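PDB 4ZI8: protein Pcdhgc3 from Mus musculus, which probably acts as a calcium-dependent cell-adhesion protein, here its three N-terminal extracellular cadherin domains, and may help establish and maintain specific neuronal connections in the brain. Local coordinates for residues Leu28-Arg33 / Gln116-Asn121; Val253-Ala258 / Thr291-Ile296. All coordinates share one frame; numbering follows the deposited sequence.

In the fold
Contact 1 (28-33 with 116-121) and contact 2 (253-258 with 291-296) lie on opposite sides of the centre of an elongated chain, their centres about 79 Å apart and their nearest atoms about 57 Å apart. They follow one another in sequence, contact 1 closing before contact 2 opens, and share no sheet. Contact 1 extends from the parallel pair of strands 24-28 and 107-116 in the first domain into the calcium-filled junction with the second. Contact 2 lies inside the third domain, joining strands 252-259 and 293-296 of its antiparallel sheet. The two thus sample the two parts of a cadherin rod, a calcium-bridged linker and the β-sandwich of a domain.

Contact 1. Residues Leu28-Arg33 / Gln116-Asn121; sequences LEERER and QDINDN. With CA (calcium ion), chain O; CA (calcium ion), chain P; CA (calcium ion), chain N.
Glu29 and Asp120 meet across two calcium ions in a metal-bridged contact between two loops, at the junction of the first and second cadherin domains. The side chains come from opposite directions, their carboxylate planes 84° apart, each carboxylate spanning both metals. Glu29 OE2 and Asp120 OD1 bind the calcium ion of chain O, each at 2.3 Å, together with Asp117 OD1 and Ile118 O; Glu29 OE1, Asp120 OD2 and Glu30 OE2 bind that of chain P. Arg81 holds the Glu30 carboxylate, and Asn157 that of Asp117. The CG of Glu29 is wedged between its N and carbonyl carbon (chi1 55°), the extended chain beyond carrying the carboxylate to the metals. Glu29 OE2 also accepts a nearly straight hydrogen bond on its anti lone pair from Ile118 N at 2.8 Å. This is the canonical calcium-binding linker of cadherins: Asp83 and Glu85 add ligands from the first domain and Asp153 from the second, while Asn119 OD1 and Asn121 O bind a third calcium. Where the strands end, Glu29 N hydrogen-bonds to Gln116 O at 2.9 Å, and Ile118 CG2 packs 3.9 Å from Leu28 CD2. Arg31 folds back, NE and NH2 both gripping Glu29 O, with Ile118 CD1 3.7 Å from NH2 at the guanidinium edge. A leucine here has neither donor, and the Glu29 carbonyl would probably lose its side-chain partners, leaving the loop less firmly held.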
# COMPACT_ATOMS: atom_id res chain seq x y z
N LEU B 28 -0.28 50.04 -3.33
CA LEU B 28 -0.67 48.69 -3.73
C LEU B 28 0.03 48.28 -5.01
O LEU B 28 0.21 49.11 -5.93
CB LEU B 28 -2.18 48.63 -3.95
CG LEU B 28 -3.11 48.86 -2.76
CD1 LEU B 28 -4.58 48.74 -3.21
CD2 LEU B 28 -2.79 47.90 -1.63
N GLU B 29 0.39 46.99 -5.12
CA GLU B 29 0.88 46.51 -6.40
C GLU B 29 -0.18 46.64 -7.48
O GLU B 29 -1.38 46.78 -7.20
CB GLU B 29 1.34 45.04 -6.31
CG GLU B 29 0.23 44.09 -5.76
CD GLU B 29 0.48 42.62 -6.07
OE1 GLU B 29 1.13 42.28 -7.09
OE2 GLU B 29 0.05 41.79 -5.26
N GLU B 30 0.26 46.56 -8.73
CA GLU B 30 -0.59 46.39 -9.88
C GLU B 30 -1.42 47.64 -10.15
O GLU B 30 -2.46 47.57 -10.76
CB GLU B 30 -1.49 45.13 -9.71
CG GLU B 30 -0.71 43.87 -9.40
CD GLU B 30 -0.02 43.24 -10.61
OE1 GLU B 30 -0.01 43.82 -11.73
OE2 GLU B 30 0.51 42.11 -10.44
N ARG B 31 -0.94 48.81 -9.73
CA ARG B 31 -1.63 50.05 -10.11
C ARG B 31 -1.48 50.33 -11.59
O ARG B 31 -0.49 49.93 -12.19
CB ARG B 31 -1.12 51.25 -9.32
CG ARG B 31 -1.40 51.24 -7.82
CD ARG B 31 -2.84 50.88 -7.45
NE ARG B 31 -3.00 49.42 -7.38
CZ ARG B 31 -4.15 48.81 -7.13
NH1 ARG B 31 -5.24 49.53 -6.93
NH2 ARG B 31 -4.21 47.47 -7.09
N GLU B 32 -2.46 51.03 -12.15
CA GLU B 32 -2.42 51.43 -13.54
C GLU B 32 -1.30 52.43 -13.81
O GLU B 32 -0.84 53.14 -12.91
CB GLU B 32 -3.76 52.04 -13.95
CG GLU B 32 -4.93 51.04 -13.91
CD GLU B 32 -6.13 51.45 -14.79
OE1 GLU B 32 -6.23 52.64 -15.19
OE2 GLU B 32 -6.97 50.56 -15.08
N ARG B 33 -0.87 52.50 -15.07
CA ARG B 33 0.16 53.44 -15.44
C ARG B 33 -0.37 54.85 -15.26
O ARG B 33 -1.49 55.15 -15.64
CB ARG B 33 0.62 53.22 -16.88
CG ARG B 33 1.92 53.88 -17.16
CD ARG B 33 2.47 53.55 -18.54
NE ARG B 33 3.82 54.09 -18.68
CZ ARG B 33 4.39 54.40 -19.84
NH1 ARG B 33 3.73 54.23 -20.97
NH2 ARG B 33 5.62 54.89 -19.85
N GLN B 116 2.77 46.93 -1.85
CA GLN B 116 1.93 46.13 -0.97
C GLN B 116 1.17 45.05 -1.74
O GLN B 116 0.67 45.31 -2.83
CB GLN B 116 0.94 47.02 -0.23
CG GLN B 116 1.66 48.08 0.64
CD GLN B 116 0.73 49.18 1.11
OE1 GLN B 116 -0.27 49.51 0.45
NE2 GLN B 116 1.06 49.78 2.26
N ASP B 117 1.04 43.87 -1.14
CA ASP B 117 0.37 42.71 -1.76
C ASP B 117 -1.09 42.92 -1.96
O ASP B 117 -1.76 43.43 -1.08
CB ASP B 117 0.57 41.46 -0.90
CG ASP B 117 0.14 40.19 -1.61
OD1 ASP B 117 0.45 40.03 -2.82
OD2 ASP B 117 -0.47 39.31 -0.98
N ILE B 118 -1.62 42.51 -3.11
CA ILE B 118 -3.06 42.35 -3.21
C ILE B 118 -3.32 40.88 -3.56
O ILE B 118 -2.43 40.16 -4.05
CB ILE B 118 -3.73 43.31 -4.27
CG1 ILE B 118 -3.36 42.90 -5.69
CG2 ILE B 118 -3.31 44.80 -4.01
CD1 ILE B 118 -3.93 43.82 -6.79
N ASN B 119 -4.53 40.44 -3.28
CA ASN B 119 -4.86 39.04 -3.54
C ASN B 119 -5.25 38.79 -4.99
O ASN B 119 -6.40 38.39 -5.27
CB ASN B 119 -5.98 38.54 -2.63
CG ASN B 119 -6.02 37.00 -2.59
OD1 ASN B 119 -5.01 36.35 -2.85
ND2 ASN B 119 -7.19 36.43 -2.32
N ASP B 120 -4.28 39.00 -5.90
CA ASP B 120 -4.51 38.83 -7.33
C ASP B 120 -4.15 37.43 -7.84
O ASP B 120 -4.19 37.19 -9.06
CB ASP B 120 -3.73 39.88 -8.15
CG ASP B 120 -2.26 40.02 -7.74
OD1 ASP B 120 -1.85 39.51 -6.68
OD2 ASP B 120 -1.50 40.73 -8.46
N ASN B 121 -3.85 36.49 -6.95
CA ASN B 121 -3.62 35.09 -7.39
C ASN B 121 -4.45 34.03 -6.65
O ASN B 121 -4.58 34.07 -5.39
CB ASN B 121 -2.14 34.74 -7.25
CG ASN B 121 -1.24 35.61 -8.12
OD1 ASN B 121 -0.93 35.26 -9.27
ND2 ASN B 121 -0.81 36.76 -7.57
CA CA O . -0.33 39.58 -4.92
CA CA P . 0.71 40.56 -8.69
CA CA N . -3.94 34.36 -3.21
O HOH W 1 0.16 38.68 -10.09

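Contact 2. Residues Val253-Ala258 / Thr291-Ile296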
# COMPACT_ATOMS: atom_id res chain seq x y z
N VAL B 253 -22.12 -37.17 -15.03
CA VAL B 253 -22.78 -37.50 -13.77
C VAL B 253 -23.48 -36.27 -13.20
O VAL B 253 -24.65 -36.31 -12.83
CB VAL B 253 -21.78 -38.03 -12.75
CG1 VAL B 253 -22.46 -38.30 -11.41
CG2 VAL B 253 -21.15 -39.28 -13.25
N ALA B 254 -22.76 -35.17 -13.13
CA ALA B 254 -23.30 -33.95 -12.54
C ALA B 254 -22.45 -32.78 -13.00
O ALA B 254 -21.31 -32.99 -13.42
CB ALA B 254 -23.32 -34.05 -11.00
N GLN B 255 -23.00 -31.58 -12.95
CA GLN B 255 -22.16 -30.38 -13.03
C GLN B 255 -22.37 -29.51 -11.78
O GLN B 255 -23.48 -29.04 -11.51
CB GLN B 255 -22.45 -29.58 -14.29
CG GLN B 255 -21.55 -28.37 -14.46
CD GLN B 255 -21.75 -27.66 -15.79
OE1 GLN B 255 -22.84 -27.72 -16.37
NE2 GLN B 255 -20.71 -27.01 -16.27
N VAL B 256 -21.30 -29.28 -11.02
CA VAL B 256 -21.42 -28.45 -9.84
C VAL B 256 -21.04 -27.01 -10.20
O VAL B 256 -20.30 -26.76 -11.17
CB VAL B 256 -20.55 -28.97 -8.70
CG1 VAL B 256 -20.91 -30.46 -8.41
CG2 VAL B 256 -19.07 -28.83 -9.04
N LEU B 257 -21.56 -26.05 -9.45
CA LEU B 257 -21.33 -24.65 -9.80
C LEU B 257 -21.17 -23.81 -8.54
O LEU B 257 -22.07 -23.76 -7.70
CB LEU B 257 -22.48 -24.11 -10.66
CG LEU B 257 -22.42 -22.59 -10.91
CD1 LEU B 257 -21.21 -22.22 -11.75
CD2 LEU B 257 -23.71 -22.06 -11.53
N ALA B 258 -20.02 -23.16 -8.42
CA ALA B 258 -19.78 -22.17 -7.36
C ALA B 258 -19.56 -20.82 -8.00
O ALA B 258 -19.15 -20.77 -9.16
CB ALA B 258 -18.59 -22.56 -6.51
N THR B 291 -14.92 -26.53 -15.55
CA THR B 291 -16.36 -26.54 -15.76
C THR B 291 -17.14 -27.15 -14.62
O THR B 291 -18.35 -26.98 -14.57
CB THR B 291 -16.74 -27.29 -17.01
OG1 THR B 291 -16.43 -28.67 -16.82
CG2 THR B 291 -16.00 -26.74 -18.21
N GLY B 292 -16.47 -27.87 -13.73
CA GLY B 292 -17.16 -28.54 -12.64
C GLY B 292 -17.99 -29.75 -13.08
O GLY B 292 -18.81 -30.28 -12.33
N VAL B 293 -17.76 -30.20 -14.30
CA VAL B 293 -18.44 -31.40 -14.78
C VAL B 293 -17.78 -32.68 -14.25
O VAL B 293 -16.59 -32.93 -14.45
CB VAL B 293 -18.49 -31.41 -16.31
CG1 VAL B 293 -19.05 -32.74 -16.83
CG2 VAL B 293 -19.35 -30.24 -16.80
N LEU B 294 -18.58 -33.48 -13.54
CA LEU B 294 -18.16 -34.77 -13.02
C LEU B 294 -18.61 -35.86 -13.97
O LEU B 294 -19.80 -35.90 -14.36
CB LEU B 294 -18.75 -34.98 -11.63
CG LEU B 294 -18.44 -36.28 -10.90
CD1 LEU B 294 -17.02 -36.28 -10.35
CD2 LEU B 294 -19.48 -36.49 -9.79
N THR B 295 -17.68 -36.73 -14.38
CA THR B 295 -17.98 -37.80 -15.32
C THR B 295 -17.57 -39.17 -14.75
O THR B 295 -16.76 -39.25 -13.81
CB THR B 295 -17.25 -37.62 -16.68
OG1 THR B 295 -15.87 -37.32 -16.45
CG2 THR B 295 -17.84 -36.50 -17.51
N ILE B 296 -18.10 -40.24 -15.33
CA ILE B 296 -17.62 -41.58 -15.01
C ILE B 296 -16.28 -41.77 -15.64
O ILE B 296 -16.06 -41.42 -16.80
CB ILE B 296 -18.59 -42.64 -15.52
CG1 ILE B 296 -19.92 -42.48 -14.80
CG2 ILE B 296 -18.01 -44.07 -15.31
CD1 ILE B 296 -19.82 -42.74 -13.29
O HOH W 2 -20.10 -25.21 -13.21
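Leu294 is paired with two successive residues, Val253 and Ala254, in a classic β-bulge of the antiparallel strands 252-259 and 293-296 within the third cadherin domain. Leu294 O accepts both backbone N-H groups, from Val253 N at 2.7 Å and from Ala254 N at 3.3 Å. Leu294 N returns a bond to Ala254 O at 2.8 Å, completing the hydrogen-bonded pair. The bulge turns Val253 toward the other strand, where its methyls divide: CG1 lies 3.8 Å from Leu294 CD2, while CG2 meets Ile296 CD1, the two side chains crossing at about a right angle. Gln255 and Val293 form the next, non-hydrogen-bonded pair. With CG anti to the backbone N (chi1 -177°) and the chain extended beyond it, Gln255 slants across Val293 CG2 and directs NE2 to Thr291 O at 2.9 Å, the acceptor lying in its amide plane. One residue on, Val256 N bonds to Gly292 O from above the carbonyl plane. Gly292 has positive phi, and a β-carbon there would collide with Val256 O. Val330 on strand 324-333 touches Val253 from the facing sheet of the sandwich, and Phe285 packs against both Leu294 and Ile296. The turn before the strand is held by an ST turn, Val293 N donating to Thr291 OG1. A water molecule donates to both Val256 O and Thr291 O, its oxygen 2.8 Å from Thr291 O.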